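Glycosyl hydrolase family 2, TIM barrel domain protein (Faecalibacterium prausnitzii A2-165, PDB 6ED2) probably hydrolyses beta-glucuronides as a gut bacterial beta-glucuronidase of glycosyl hydrolase family 2. Local coordinates at residues 27-32 with 210-215; 40-45 with 198-203; 76-81 with 189-194; 371-376 with 432-437. All coordinates share one frame; numbering follows the deposited sequence.

In the fold
Contacts 2 and 3 both belong to the N-terminal sugar binding domain, their centres about 21 Å apart, and segments 189-194 and 198-203 nearly follow one another in the chain. Contact 1 encloses both along the sequence and joins the N-terminal lead-in to the first strand of the next domain; it touches contact 2, where Tyr-30 and Pro-31 pack on Trp-201 and Pro-31 on Met-203. Contact 4 stands apart in the TIM barrel, its nearest atoms about 9 Å from those of contacts 1 and 2. A magnesium ion, at the site of Thr-239 and Glu-241, lies about 9 Å from the side chain of Val-210; another bound magnesium ion lies about 9 Å from that of Tyr-191.

Contact 1: residues 27-32 with 210-215; sequences SLLYPR and VLDYST
Ser-27 reaches strand 210-219 through its hydroxyl: OG donates a short 2.6 Å hydrogen bond to Leu-211 O. A first torsion that swings OG opposite the backbone N (chi1 179°) points it at the strand. The hydroxyl meets the carbonyl from a position tilted 30° out of its plane. The same oxygen receives a second bond from water 1, 3.0 Å from Leu-211 O, and the water in turn accepts the backbone N-H of Leu-28. Leu-29 supplies the apolar half. Its CG lies opposite the carbonyl carbon (chi1 -66°) and its chain is extended beyond, which spreads the two methyls over different neighbours. CD1 rests against Val-210 CG1 at 4.1 Å and against the Leu-211 carbonyl, while CD2 meets the Tyr-213 ring obliquely, 3.9 Å from Tyr-213 CD2. Asp-293 holds the hydroxyl of that tyrosine. Leu-211 and Asp-212 form a classic beta bulge opposite Ser-231, and Asp-212 makes a salt bridge with Lys-428. The N-terminal lead-in is thus fastened to the bulged start of the strand by a carbonyl gripped twice, beside a leucine that shields one flank with hydrocarbon.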
loop_
_atom_site.group_PDB
_atom_site.type_symbol
_atom_site.label_atom_id
_atom_site.label_comp_id
_atom_site.label_asym_id
_atom_site.label_seq_id
_atom_site.Cartn_x
_atom_site.Cartn_y
_atom_site.Cartn_z
ATOM N N SER A 27 -6.787 19.967 -44.351
ATOM C CA SER A 27 -7.302 20.883 -43.341
ATOM C C SER A 27 -7.193 20.219 -41.977
ATOM O O SER A 27 -7.638 19.085 -41.808
ATOM C CB SER A 27 -8.758 21.259 -43.622
ATOM O OG SER A 27 -9.223 22.137 -42.606
ATOM N N LEU A 28 -6.634 20.928 -41.004
ATOM C CA LEU A 28 -6.502 20.401 -39.651
ATOM C C LEU A 28 -7.447 21.101 -38.676
ATOM O O LEU A 28 -7.273 20.997 -37.454
ATOM C CB LEU A 28 -5.039 20.501 -39.192
ATOM C CG LEU A 28 -4.136 19.449 -39.846
ATOM C CD1 LEU A 28 -3.743 19.858 -41.239
ATOM C CD2 LEU A 28 -2.896 19.205 -39.021
ATOM N N LEU A 29 -8.427 21.833 -39.193
ATOM C CA LEU A 29 -9.467 22.416 -38.357
ATOM C C LEU A 29 -10.243 21.336 -37.596
ATOM O O LEU A 29 -10.572 20.277 -38.137
ATOM C CB LEU A 29 -10.422 23.232 -39.227
ATOM C CG LEU A 29 -9.800 24.468 -39.883
ATOM C CD1 LEU A 29 -10.806 25.174 -40.798
ATOM C CD2 LEU A 29 -9.276 25.412 -38.799
ATOM N N TYR A 30 -10.533 21.608 -36.337
ATOM C CA TYR A 30 -11.339 20.684 -35.563
ATOM C C TYR A 30 -12.719 20.543 -36.208
ATOM O O TYR A 30 -13.338 21.562 -36.560
ATOM C CB TYR A 30 -11.482 21.166 -34.119
ATOM C CG TYR A 30 -12.025 20.081 -33.226
ATOM C CD1 TYR A 30 -11.221 19.025 -32.831
ATOM C CD2 TYR A 30 -13.350 20.080 -32.826
ATOM C CE1 TYR A 30 -11.705 18.024 -32.027
ATOM C CE2 TYR A 30 -13.843 19.077 -32.022
ATOM C CZ TYR A 30 -13.018 18.058 -31.630
ATOM O OH TYR A 30 -13.495 17.050 -30.839
ATOM N N PRO A 31 -13.235 19.322 -36.367
ATOM C CA PRO A 31 -14.526 19.148 -37.048
ATOM C C PRO A 31 -15.648 19.839 -36.290
ATOM O O PRO A 31 -15.706 19.807 -35.059
ATOM C CB PRO A 31 -14.715 17.627 -37.075
ATOM C CG PRO A 31 -13.358 17.059 -36.854
ATOM C CD PRO A 31 -12.653 18.033 -35.956
ATOM N N ARG A 32 -16.528 20.499 -37.039
ATOM C CA ARG A 32 -17.590 21.308 -36.455
ATOM C C ARG A 32 -18.890 21.069 -37.211
ATOM O O ARG A 32 -18.889 20.903 -38.437
ATOM C CB ARG A 32 -17.252 22.812 -36.479
ATOM C CG ARG A 32 -16.038 23.234 -35.643
ATOM C CD ARG A 32 -16.337 23.297 -34.142
ATOM N NE ARG A 32 -15.189 23.808 -33.391
ATOM C CZ ARG A 32 -14.920 23.494 -32.125
ATOM N NH1 ARG A 32 -15.719 22.669 -31.452
ATOM N NH2 ARG A 32 -13.849 24.006 -31.527
ATOM N N VAL A 210 -13.834 26.530 -46.264
ATOM C CA VAL A 210 -12.683 26.929 -45.475
ATOM C C VAL A 210 -11.812 25.721 -45.160
ATOM O O VAL A 210 -12.300 24.699 -44.664
ATOM C CB VAL A 210 -13.158 27.606 -44.190
ATOM C CG1 VAL A 210 -11.955 28.098 -43.385
ATOM C CG2 VAL A 210 -14.128 28.717 -44.527
ATOM N N LEU A 211 -10.504 25.839 -45.435
ATOM C CA LEU A 211 -9.520 24.833 -45.047
ATOM C C LEU A 211 -8.654 25.250 -43.870
ATOM O O LEU A 211 -8.111 24.385 -43.176
ATOM C CB LEU A 211 -8.593 24.501 -46.219
ATOM C CG LEU A 211 -9.250 24.158 -47.559
ATOM C CD1 LEU A 211 -8.195 24.125 -48.638
ATOM C CD2 LEU A 211 -9.975 22.831 -47.503
ATOM N N ASP A 212 -8.501 26.546 -43.630
ATOM C CA ASP A 212 -7.581 26.998 -42.598
ATOM C C ASP A 212 -7.833 28.476 -42.343
ATOM O O ASP A 212 -8.459 29.169 -43.146
ATOM C CB ASP A 212 -6.119 26.758 -43.011
ATOM C CG ASP A 212 -5.147 26.820 -41.831
ATOM O OD1 ASP A 212 -5.592 26.776 -40.663
ATOM O OD2 ASP A 212 -3.927 26.929 -42.074
ATOM N N TYR A 213 -7.363 28.940 -41.194
ATOM C CA TYR A 213 -7.342 30.355 -40.893
ATOM C C TYR A 213 -6.227 30.570 -39.892
ATOM O O TYR A 213 -5.771 29.633 -39.233
ATOM C CB TYR A 213 -8.685 30.868 -40.361
ATOM C CG TYR A 213 -8.967 30.529 -38.913
ATOM C CD1 TYR A 213 -8.660 31.423 -37.903
ATOM C CD2 TYR A 213 -9.555 29.304 -38.556
ATOM C CE1 TYR A 213 -8.911 31.120 -36.570
ATOM C CE2 TYR A 213 -9.823 28.991 -37.217
ATOM C CZ TYR A 213 -9.494 29.910 -36.230
ATOM O OH TYR A 213 -9.741 29.647 -34.895
ATOM N N SER A 214 -5.778 31.813 -39.800
ATOM C CA SER A 214 -4.710 32.178 -38.884
ATOM C C SER A 214 -5.087 33.500 -38.248
ATOM O O SER A 214 -5.844 34.281 -38.834
ATOM C CB SER A 214 -3.336 32.291 -39.600
ATOM O OG SER A 214 -3.257 33.491 -40.374
ATOM N N THR A 215 -4.555 33.738 -37.046
ATOM C CA THR A 215 -4.757 34.972 -36.295
ATOM C C THR A 215 -3.430 35.418 -35.684
ATOM O O THR A 215 -2.578 34.589 -35.342
ATOM C CB THR A 215 -5.816 34.819 -35.163
ATOM O OG1 THR A 215 -5.471 33.724 -34.296
ATOM C CG2 THR A 215 -7.212 34.602 -35.734
HETATM O O HOH W 1 -6.013 23.622 -41.233
#

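Contact 2: residues 40-45 with 198-203; sequences IGLDGM and RPVWLM
Leu-202 O accepts the backbone N-H of Ile-40 at 2.8 Å, nearly in line with its carbonyl bond, and Leu-202 N returns a bond to Ile-40 O. This reciprocal pair fixes the register of two antiparallel strands, 38-51 and 200-205, in the beta-sheet of the family 2 sugar binding domain. One step along, Gly-41 faces Trp-201 as a non-hydrogen-bonded pair. Trp-201 CE3 lies obliquely 3.7 Å from Gly-41 CA, and Tyr-30 packs on the tryptophan too. Next, Leu-42 N donates to Val-200 O at 3.0 Å, from a position 37° above the carbonyl plane, as strand 38-51 begins to leave its neighbour. Leu-42 turns back toward the partner strand, its CG opposite the carbonyl carbon (chi1 -56°), and lays its branched end across two residues: CD1 is 4.0 Å from Val-200 CG1, and CD2 is 4.1 Å from Leu-202 CB. Ile-40 also packs on Leu-39 of the second subunit, which places this part of the strand at the subunit interface. The backbone pairing gives way to a side chain at Asp-43. Its carboxylate crosses Pro-199, with Asp-43 OD2 3.5 Å from Pro-199 CB, and substitutes for a main-chain acceptor where the strands have parted. Asp-43 OD1 receives the N-H of Val-200 on its syn lone pair, at 3.0 Å and an N-H...O angle of 166°.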
loop_
_atom_site.group_PDB
_atom_site.type_symbol
_atom_site.label_atom_id
_atom_site.label_comp_id
_atom_site.label_asym_id
_atom_site.label_seq_id
_atom_site.Cartn_x
_atom_site.Cartn_y
_atom_site.Cartn_z
ATOM N N ILE A 40 -20.921 13.664 -37.622
ATOM C CA ILE A 40 -21.401 12.455 -36.963
ATOM C C ILE A 40 -20.213 11.731 -36.341
ATOM O O ILE A 40 -19.299 11.311 -37.057
ATOM C CB ILE A 40 -22.134 11.527 -37.943
ATOM C CG1 ILE A 40 -23.366 12.236 -38.509
ATOM C CG2 ILE A 40 -22.541 10.222 -37.235
ATOM C CD1 ILE A 40 -24.216 11.357 -39.424
ATOM N N GLY A 41 -20.232 11.563 -35.023
ATOM C CA GLY A 41 -19.181 10.805 -34.368
ATOM C C GLY A 41 -19.319 9.316 -34.629
ATOM O O GLY A 41 -20.421 8.775 -34.708
ATOM N N LEU A 42 -18.178 8.648 -34.775
ATOM C CA LEU A 42 -18.131 7.212 -35.011
ATOM C C LEU A 42 -17.488 6.457 -33.858
ATOM O O LEU A 42 -17.127 5.287 -34.019
ATOM C CB LEU A 42 -17.381 6.909 -36.314
ATOM C CG LEU A 42 -17.879 7.555 -37.619
ATOM C CD1 LEU A 42 -17.037 7.075 -38.778
ATOM C CD2 LEU A 42 -19.338 7.210 -37.886
ATOM N N ASP A 43 -17.298 7.104 -32.712
ATOM C CA ASP A 43 -16.743 6.408 -31.558
ATOM C C ASP A 43 -17.706 5.319 -31.107
ATOM O O ASP A 43 -18.920 5.430 -31.280
ATOM C CB ASP A 43 -16.491 7.384 -30.396
ATOM C CG ASP A 43 -15.472 8.477 -30.754
ATOM O OD1 ASP A 43 -14.804 8.352 -31.819
ATOM O OD2 ASP A 43 -15.346 9.460 -29.979
ATOM N N GLY A 44 -17.161 4.272 -30.522
ATOM C CA GLY A 44 -17.987 3.232 -29.987
ATOM C C GLY A 44 -17.225 1.932 -30.003
ATOM O O GLY A 44 -15.999 1.926 -29.960
ATOM N N MET A 45 -17.972 0.834 -30.039
ATOM C CA MET A 45 -17.361 -0.477 -30.155
ATOM C C MET A 45 -17.122 -0.753 -31.630
ATOM O O MET A 45 -18.064 -0.720 -32.424
ATOM C CB MET A 45 -18.233 -1.570 -29.542
ATOM C CG MET A 45 -18.383 -1.493 -28.044
ATOM S SD MET A 45 -16.825 -1.618 -27.116
ATOM C CE MET A 45 -16.057 -2.997 -27.855
ATOM N N ARG A 198 -8.216 8.691 -30.424
ATOM C CA ARG A 198 -8.962 9.940 -30.400
ATOM C C ARG A 198 -10.238 9.798 -31.209
ATOM O O ARG A 198 -10.380 8.852 -31.994
ATOM C CB ARG A 198 -8.097 11.090 -30.936
ATOM C CG ARG A 198 -6.972 11.458 -29.985
ATOM C CD ARG A 198 -5.947 12.404 -30.613
ATOM N NE ARG A 198 -4.729 12.408 -29.804
ATOM C CZ ARG A 198 -3.637 13.119 -30.076
ATOM N NH1 ARG A 198 -3.591 13.911 -31.151
ATOM N NH2 ARG A 198 -2.591 13.035 -29.267
ATOM N N PRO A 199 -11.198 10.702 -31.023
ATOM C CA PRO A 199 -12.469 10.607 -31.752
ATOM C C PRO A 199 -12.291 10.528 -33.261
ATOM O O PRO A 199 -11.421 11.188 -33.845
ATOM C CB PRO A 199 -13.198 11.892 -31.349
ATOM C CG PRO A 199 -12.693 12.166 -29.984
ATOM C CD PRO A 199 -11.273 11.687 -29.928
ATOM N N VAL A 200 -13.126 9.684 -33.876
ATOM C CA VAL A 200 -13.253 9.522 -35.323
ATOM C C VAL A 200 -14.570 10.162 -35.754
ATOM O O VAL A 200 -15.569 10.090 -35.028
ATOM C CB VAL A 200 -13.205 8.032 -35.712
ATOM C CG1 VAL A 200 -13.402 7.826 -37.229
ATOM C CG2 VAL A 200 -11.902 7.373 -35.190
ATOM N N TRP A 201 -14.576 10.802 -36.922
ATOM C CA TRP A 201 -15.724 11.603 -37.324
ATOM C C TRP A 201 -16.086 11.358 -38.775
ATOM O O TRP A 201 -15.223 11.168 -39.639
ATOM C CB TRP A 201 -15.486 13.104 -37.176
ATOM C CG TRP A 201 -15.049 13.554 -35.841
ATOM C CD1 TRP A 201 -13.766 13.725 -35.419
ATOM C CD2 TRP A 201 -15.891 13.936 -34.744
ATOM N NE1 TRP A 201 -13.751 14.191 -34.124
ATOM C CE2 TRP A 201 -15.041 14.332 -33.686
ATOM C CE3 TRP A 201 -17.279 13.972 -34.549
ATOM C CZ2 TRP A 201 -15.532 14.767 -32.450
ATOM C CZ3 TRP A 201 -17.769 14.410 -33.321
ATOM C CH2 TRP A 201 -16.896 14.790 -32.285
ATOM N N LEU A 202 -17.383 11.410 -39.032
ATOM C CA LEU A 202 -17.936 11.380 -40.372
ATOM C C LEU A 202 -18.508 12.761 -40.640
ATOM O O LEU A 202 -19.305 13.273 -39.841
ATOM C CB LEU A 202 -19.006 10.288 -40.510
ATOM C CG LEU A 202 -19.795 10.206 -41.821
ATOM C CD1 LEU A 202 -18.916 9.727 -42.957
ATOM C CD2 LEU A 202 -21.018 9.296 -41.672
ATOM N N MET A 203 -18.074 13.376 -41.738
ATOM C CA MET A 203 -18.413 14.758 -42.027
ATOM C C MET A 203 -19.067 14.871 -43.397
ATOM O O MET A 203 -18.702 14.150 -44.330
ATOM C CB MET A 203 -17.158 15.639 -41.976
ATOM C CG MET A 203 -16.475 15.676 -40.606
ATOM S SD MET A 203 -14.932 16.634 -40.603
ATOM C CE MET A 203 -13.897 15.578 -41.577
#

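Contact 3: residues 76-81 with 189-194; sequences SFCDLF and DFYNYA
Tyr-193 lies along a groove lined by Ser-76, Cys-78 and Asp-79. At the near end of its ring Ser-76 is the bump, its OG 3.3 Å from Tyr-193 CB; that hydroxyl is also bonded to Arg-330. Midway, two tyrosine rings touch, Tyr-191 CD2 lying 3.7 Å above one face of the Tyr-193 ring, and the Cys-78 thiol fills the notch at their edges. Its SG, turned opposite the carbonyl carbon (chi1 -41°), comes to 3.9 Å from Tyr-193 CD1 and 4.1 Å from Tyr-191 CE2. At the far end, the Tyr-193 hydroxyl donates a 2.6 Å hydrogen bond to Asp-79 OD2, on the syn side but 34° out of the carboxylate plane. Carboxylate and ring stand nearly perpendicular, 84° apart, and water 2 donates to Asp-79 OD1. Arg-604 also bonds the tyrosine hydroxyl. A phenylalanine in place of Tyr-193 would probably leave the Asp-79 carboxylate without its hydroxyl donor and Arg-604 without that partner. On the other flank, Phe-77 N holds Ala-194 O at 3.0 Å, and Phe-77 CE2 lies 4.2 Å from the Ala-194 methyl; Phe-93 packs on both residues. The fit is that of a buried loop-to-loop junction in the sugar binding domain, where the turn after strand 75-76 interlocks with the inverse gamma turn centred on Asn-192.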
loop_
_atom_site.group_PDB
_atom_site.type_symbol
_atom_site.label_atom_id
_atom_site.label_comp_id
_atom_site.label_asym_id
_atom_site.label_seq_id
_atom_site.Cartn_x
_atom_site.Cartn_y
_atom_site.Cartn_z
ATOM N N SER A 76 -6.235 3.019 -26.442
ATOM C CA SER A 76 -5.174 2.082 -26.778
ATOM C C SER A 76 -5.735 0.680 -26.625
ATOM O O SER A 76 -6.582 0.432 -25.761
ATOM C CB SER A 76 -3.960 2.252 -25.860
ATOM O OG SER A 76 -3.450 3.577 -25.898
ATOM N N PHE A 77 -5.269 -0.246 -27.471
ATOM C CA PHE A 77 -5.768 -1.608 -27.338
ATOM C C PHE A 77 -5.074 -2.386 -26.222
ATOM O O PHE A 77 -5.652 -3.353 -25.722
ATOM C CB PHE A 77 -5.663 -2.368 -28.678
ATOM C CG PHE A 77 -4.237 -2.693 -29.131
ATOM C CD1 PHE A 77 -3.525 -3.755 -28.574
ATOM C CD2 PHE A 77 -3.639 -1.956 -30.147
ATOM C CE1 PHE A 77 -2.218 -4.079 -29.007
ATOM C CE2 PHE A 77 -2.334 -2.268 -30.595
ATOM C CZ PHE A 77 -1.622 -3.328 -30.013
ATOM N N CYS A 78 -3.892 -1.950 -25.773
ATOM C CA CYS A 78 -2.962 -2.851 -25.076
ATOM C C CYS A 78 -3.481 -3.300 -23.705
ATOM O O CYS A 78 -3.360 -4.479 -23.353
ATOM C CB CYS A 78 -1.587 -2.180 -24.929
ATOM S SG CYS A 78 -1.002 -1.246 -26.390
ATOM N N ASP A 79 -4.009 -2.376 -22.893
ATOM C CA ASP A 79 -4.305 -2.679 -21.493
ATOM C C ASP A 79 -5.711 -3.236 -21.276
ATOM O O ASP A 79 -6.124 -3.425 -20.123
ATOM C CB ASP A 79 -4.122 -1.430 -20.626
ATOM C CG ASP A 79 -2.667 -1.133 -20.339
ATOM O OD1 ASP A 79 -1.804 -1.936 -20.777
ATOM O OD2 ASP A 79 -2.389 -0.096 -19.680
ATOM N N LEU A 80 -6.459 -3.475 -22.346
ATOM C CA LEU A 80 -7.773 -4.088 -22.221
ATOM C C LEU A 80 -7.672 -5.596 -22.046
ATOM O O LEU A 80 -8.565 -6.200 -21.438
ATOM C CB LEU A 80 -8.625 -3.742 -23.450
ATOM C CG LEU A 80 -8.793 -2.221 -23.613
ATOM C CD1 LEU A 80 -9.525 -1.898 -24.864
ATOM C CD2 LEU A 80 -9.549 -1.667 -22.424
ATOM N N PHE A 81 -6.595 -6.209 -22.540
ATOM C CA PHE A 81 -6.439 -7.658 -22.550
ATOM C C PHE A 81 -5.868 -8.174 -21.232
ATOM O O PHE A 81 -5.266 -7.435 -20.446
ATOM C CB PHE A 81 -5.526 -8.092 -23.697
ATOM C CG PHE A 81 -6.048 -7.724 -25.055
ATOM C CD1 PHE A 81 -7.006 -8.503 -25.675
ATOM C CD2 PHE A 81 -5.589 -6.595 -25.705
ATOM C CE1 PHE A 81 -7.493 -8.171 -26.931
ATOM C CE2 PHE A 81 -6.076 -6.254 -26.963
ATOM C CZ PHE A 81 -7.037 -7.046 -27.573
ATOM N N ASP A 189 11.003 6.651 -22.770
ATOM C CA ASP A 189 10.676 5.989 -21.505
ATOM C C ASP A 189 9.258 5.413 -21.493
ATOM O O ASP A 189 9.032 4.379 -20.861
ATOM C CB ASP A 189 10.876 6.966 -20.332
ATOM C CG ASP A 189 10.858 6.280 -18.958
ATOM O OD1 ASP A 189 10.855 6.997 -17.926
ATOM O OD2 ASP A 189 10.846 5.034 -18.902
ATOM N N PHE A 190 8.316 6.004 -22.225
ATOM C CA PHE A 190 6.901 5.705 -22.038
ATOM C C PHE A 190 6.471 4.479 -22.843
ATOM O O PHE A 190 7.102 4.108 -23.837
ATOM C CB PHE A 190 6.034 6.933 -22.382
ATOM C CG PHE A 190 6.328 7.563 -23.731
ATOM C CD1 PHE A 190 5.504 7.304 -24.830
ATOM C CD2 PHE A 190 7.380 8.453 -23.887
ATOM C CE1 PHE A 190 5.741 7.899 -26.070
ATOM C CE2 PHE A 190 7.625 9.059 -25.124
ATOM C CZ PHE A 190 6.795 8.778 -26.218
ATOM N N TYR A 191 5.407 3.826 -22.376
ATOM C CA TYR A 191 4.943 2.601 -23.009
ATOM C C TYR A 191 4.455 2.873 -24.436
ATOM O O TYR A 191 3.864 3.918 -24.729
ATOM C CB TYR A 191 3.827 1.957 -22.181
ATOM C CG TYR A 191 3.542 0.519 -22.585
ATOM C CD1 TYR A 191 4.235 -0.535 -22.002
ATOM C CD2 TYR A 191 2.600 0.216 -23.577
ATOM C CE1 TYR A 191 3.997 -1.857 -22.378
ATOM C CE2 TYR A 191 2.358 -1.108 -23.965
ATOM C CZ TYR A 191 3.069 -2.132 -23.360
ATOM O OH TYR A 191 2.845 -3.445 -23.728
ATOM N N ASN A 192 4.688 1.913 -25.328
ATOM C CA ASN A 192 4.338 2.077 -26.742
ATOM C C ASN A 192 2.847 1.805 -26.988
ATOM O O ASN A 192 2.463 0.947 -27.777
ATOM C CB ASN A 192 5.208 1.169 -27.608
ATOM C CG ASN A 192 5.097 1.499 -29.096
ATOM O OD1 ASN A 192 5.082 2.670 -29.479
ATOM N ND2 ASN A 192 5.015 0.468 -29.937
ATOM N N TYR A 193 1.999 2.567 -26.296
ATOM C CA TYR A 193 0.558 2.454 -26.500
ATOM C C TYR A 193 0.201 2.766 -27.952
ATOM O O TYR A 193 0.634 3.783 -28.506
ATOM C CB TYR A 193 -0.184 3.415 -25.569
ATOM C CG TYR A 193 -0.294 2.935 -24.132
ATOM C CD1 TYR A 193 -0.839 1.684 -23.833
ATOM C CD2 TYR A 193 0.154 3.733 -23.079
ATOM C CE1 TYR A 193 -0.933 1.239 -22.516
ATOM C CE2 TYR A 193 0.074 3.304 -21.769
ATOM C CZ TYR A 193 -0.472 2.058 -21.490
ATOM O OH TYR A 193 -0.558 1.648 -20.178
ATOM N N ALA A 194 -0.589 1.894 -28.574
ATOM C CA ALA A 194 -1.077 2.157 -29.918
ATOM C C ALA A 194 -2.546 1.766 -30.006
ATOM O O ALA A 194 -3.117 1.195 -29.077
ATOM C CB ALA A 194 -0.261 1.416 -30.971
HETATM O O HOH W 2 0.814 -1.369 -20.449
#

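Contact 4: residues 371-376 with 432-437; sequences GFLIID and SVIAWS
Asp-376 carries CG opposite its backbone N (chi1 -151°), and Trp-436 carries its own CG opposite the carbonyl carbon (chi1 -47°); the two residues pair across the strands on one face of the sheet, and these torsions bring carboxylate and ring edge together. Asp-376 OD2 lies at that edge, 3.5 Å from Trp-436 CZ3, the two planes 27° apart, while Asp-376 CB sits 3.7 Å from Trp-436 CE3. Tyr-364 bonds the other carboxylate oxygen, and Asp-464 takes the indole N-H. An alanine at Trp-436 is likely to open a gap beside Asp-376 and helix 409-427 and leave Asp-464 without that N-H. On the opposite face, Ile-375 CG1 touches the Ala-435 methyl at 4.2 Å, and Ile-375 CG2 lies 3.9 Å from Ser-437 CB. Between these layers run four backbone hydrogen bonds, among them Ser-437 N to Asp-376 O at 2.8 Å. The register slips by one between Ile-374 and Ile-375, a beta bulge. Ile-434 CG1 lies 3.9 Å from Leu-373 CB. Helix 361-370 packs on Ile-374 and Val-433. The adjacent parallel strands 373-377 and 433-440, joined through helix 409-427, are a beta-alpha-beta unit of the TIM barrel domain.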
loop_
_atom_site.group_PDB
_atom_site.type_symbol
_atom_site.label_atom_id
_atom_site.label_comp_id
_atom_site.label_asym_id
_atom_site.label_seq_id
_atom_site.Cartn_x
_atom_site.Cartn_y
_atom_site.Cartn_z
ATOM N N GLY A 371 -7.788 29.030 -19.054
ATOM C CA GLY A 371 -6.678 29.965 -18.983
ATOM C C GLY A 371 -5.372 29.328 -18.552
ATOM O O GLY A 371 -4.714 29.812 -17.627
ATOM N N PHE A 372 -4.995 28.233 -19.206
ATOM C CA PHE A 372 -3.728 27.555 -18.966
ATOM C C PHE A 372 -2.803 27.778 -20.156
ATOM O O PHE A 372 -3.256 27.897 -21.294
ATOM C CB PHE A 372 -3.929 26.051 -18.744
ATOM C CG PHE A 372 -4.189 25.679 -17.307
ATOM C CD1 PHE A 372 -5.463 25.777 -16.771
ATOM C CD2 PHE A 372 -3.158 25.234 -16.495
ATOM C CE1 PHE A 372 -5.701 25.438 -15.443
ATOM C CE2 PHE A 372 -3.389 24.900 -15.162
ATOM C CZ PHE A 372 -4.661 24.999 -14.636
ATOM N N LEU A 373 -1.504 27.863 -19.877
ATOM C CA LEU A 373 -0.485 28.030 -20.901
ATOM C C LEU A 373 0.074 26.669 -21.284
ATOM O O LEU A 373 0.377 25.846 -20.416
ATOM C CB LEU A 373 0.647 28.932 -20.393
ATOM C CG LEU A 373 0.227 30.266 -19.791
ATOM C CD1 LEU A 373 1.436 31.029 -19.258
ATOM C CD2 LEU A 373 -0.512 31.089 -20.846
ATOM N N ILE A 374 0.250 26.453 -22.582
ATOM C CA ILE A 374 0.722 25.180 -23.121
ATOM C C ILE A 374 2.005 25.404 -23.908
ATOM O O ILE A 374 2.055 26.273 -24.790
ATOM C CB ILE A 374 -0.334 24.536 -24.035
ATOM C CG1 ILE A 374 -1.589 24.164 -23.230
ATOM C CG2 ILE A 374 0.257 23.326 -24.779
ATOM C CD1 ILE A 374 -2.594 23.376 -24.044
ATOM N N ILE A 375 3.015 24.588 -23.624
ATOM C CA ILE A 375 4.154 24.392 -24.507
ATOM C C ILE A 375 3.874 23.157 -25.352
ATOM O O ILE A 375 3.814 22.041 -24.832
ATOM C CB ILE A 375 5.463 24.246 -23.725
ATOM C CG1 ILE A 375 5.680 25.479 -22.835
ATOM C CG2 ILE A 375 6.621 24.055 -24.689
ATOM C CD1 ILE A 375 6.921 25.395 -21.961
ATOM N N ASP A 376 3.718 23.356 -26.658
ATOM C CA ASP A 376 3.251 22.325 -27.578
ATOM C C ASP A 376 4.455 21.592 -28.154
ATOM O O ASP A 376 5.349 22.221 -28.744
ATOM C CB ASP A 376 2.427 22.969 -28.693
ATOM C CG ASP A 376 1.350 22.040 -29.271
ATOM O OD1 ASP A 376 1.268 20.832 -28.913
ATOM O OD2 ASP A 376 0.583 22.545 -30.123
ATOM N N SER A 432 -4.254 29.281 -25.597
ATOM C CA SER A 432 -3.456 28.593 -24.584
ATOM C C SER A 432 -2.042 28.275 -25.071
ATOM O O SER A 432 -1.112 28.253 -24.257
ATOM C CB SER A 432 -4.157 27.300 -24.130
ATOM O OG SER A 432 -4.306 26.365 -25.194
ATOM N N VAL A 433 -1.853 28.044 -26.370
ATOM C CA VAL A 433 -0.566 27.599 -26.914
ATOM C C VAL A 433 0.363 28.807 -27.070
ATOM O O VAL A 433 0.109 29.697 -27.889
ATOM C CB VAL A 433 -0.757 26.868 -28.243
ATOM C CG1 VAL A 433 0.594 26.592 -28.935
ATOM C CG2 VAL A 433 -1.519 25.566 -28.009
ATOM N N ILE A 434 1.447 28.839 -26.292
ATOM C CA ILE A 434 2.347 29.992 -26.275
ATOM C C ILE A 434 3.780 29.655 -26.678
ATOM O O ILE A 434 4.611 30.564 -26.757
ATOM C CB ILE A 434 2.337 30.703 -24.902
ATOM C CG1 ILE A 434 2.468 29.717 -23.737
ATOM C CG2 ILE A 434 1.067 31.516 -24.723
ATOM C CD1 ILE A 434 3.891 29.337 -23.393
ATOM N N ALA A 435 4.106 28.393 -26.943
ATOM C CA ALA A 435 5.483 28.050 -27.287
ATOM C C ALA A 435 5.509 26.680 -27.938
ATOM O O ALA A 435 4.596 25.869 -27.750
ATOM C CB ALA A 435 6.406 28.067 -26.061
ATOM N N TRP A 436 6.581 26.433 -28.694
ATOM C CA TRP A 436 6.796 25.188 -29.426
ATOM C C TRP A 436 8.042 24.504 -28.892
ATOM O O TRP A 436 9.098 25.130 -28.796
ATOM C CB TRP A 436 6.983 25.435 -30.933
ATOM C CG TRP A 436 5.965 26.361 -31.533
ATOM C CD1 TRP A 436 6.168 27.640 -31.977
ATOM C CD2 TRP A 436 4.574 26.084 -31.729
ATOM N NE1 TRP A 436 4.993 28.164 -32.467
ATOM C CE2 TRP A 436 3.999 27.227 -32.326
ATOM C CE3 TRP A 436 3.763 24.970 -31.482
ATOM C CZ2 TRP A 436 2.642 27.294 -32.656
ATOM C CZ3 TRP A 436 2.410 25.038 -31.827
ATOM C CH2 TRP A 436 1.870 26.192 -32.395
ATOM N N SER A 437 7.934 23.224 -28.562
ATOM C CA SER A 437 9.097 22.436 -28.184
ATOM C C SER A 437 9.379 21.462 -29.316
ATOM O O SER A 437 8.517 20.656 -29.663
ATOM C CB SER A 437 8.865 21.710 -26.859
ATOM O OG SER A 437 9.890 20.754 -26.651
#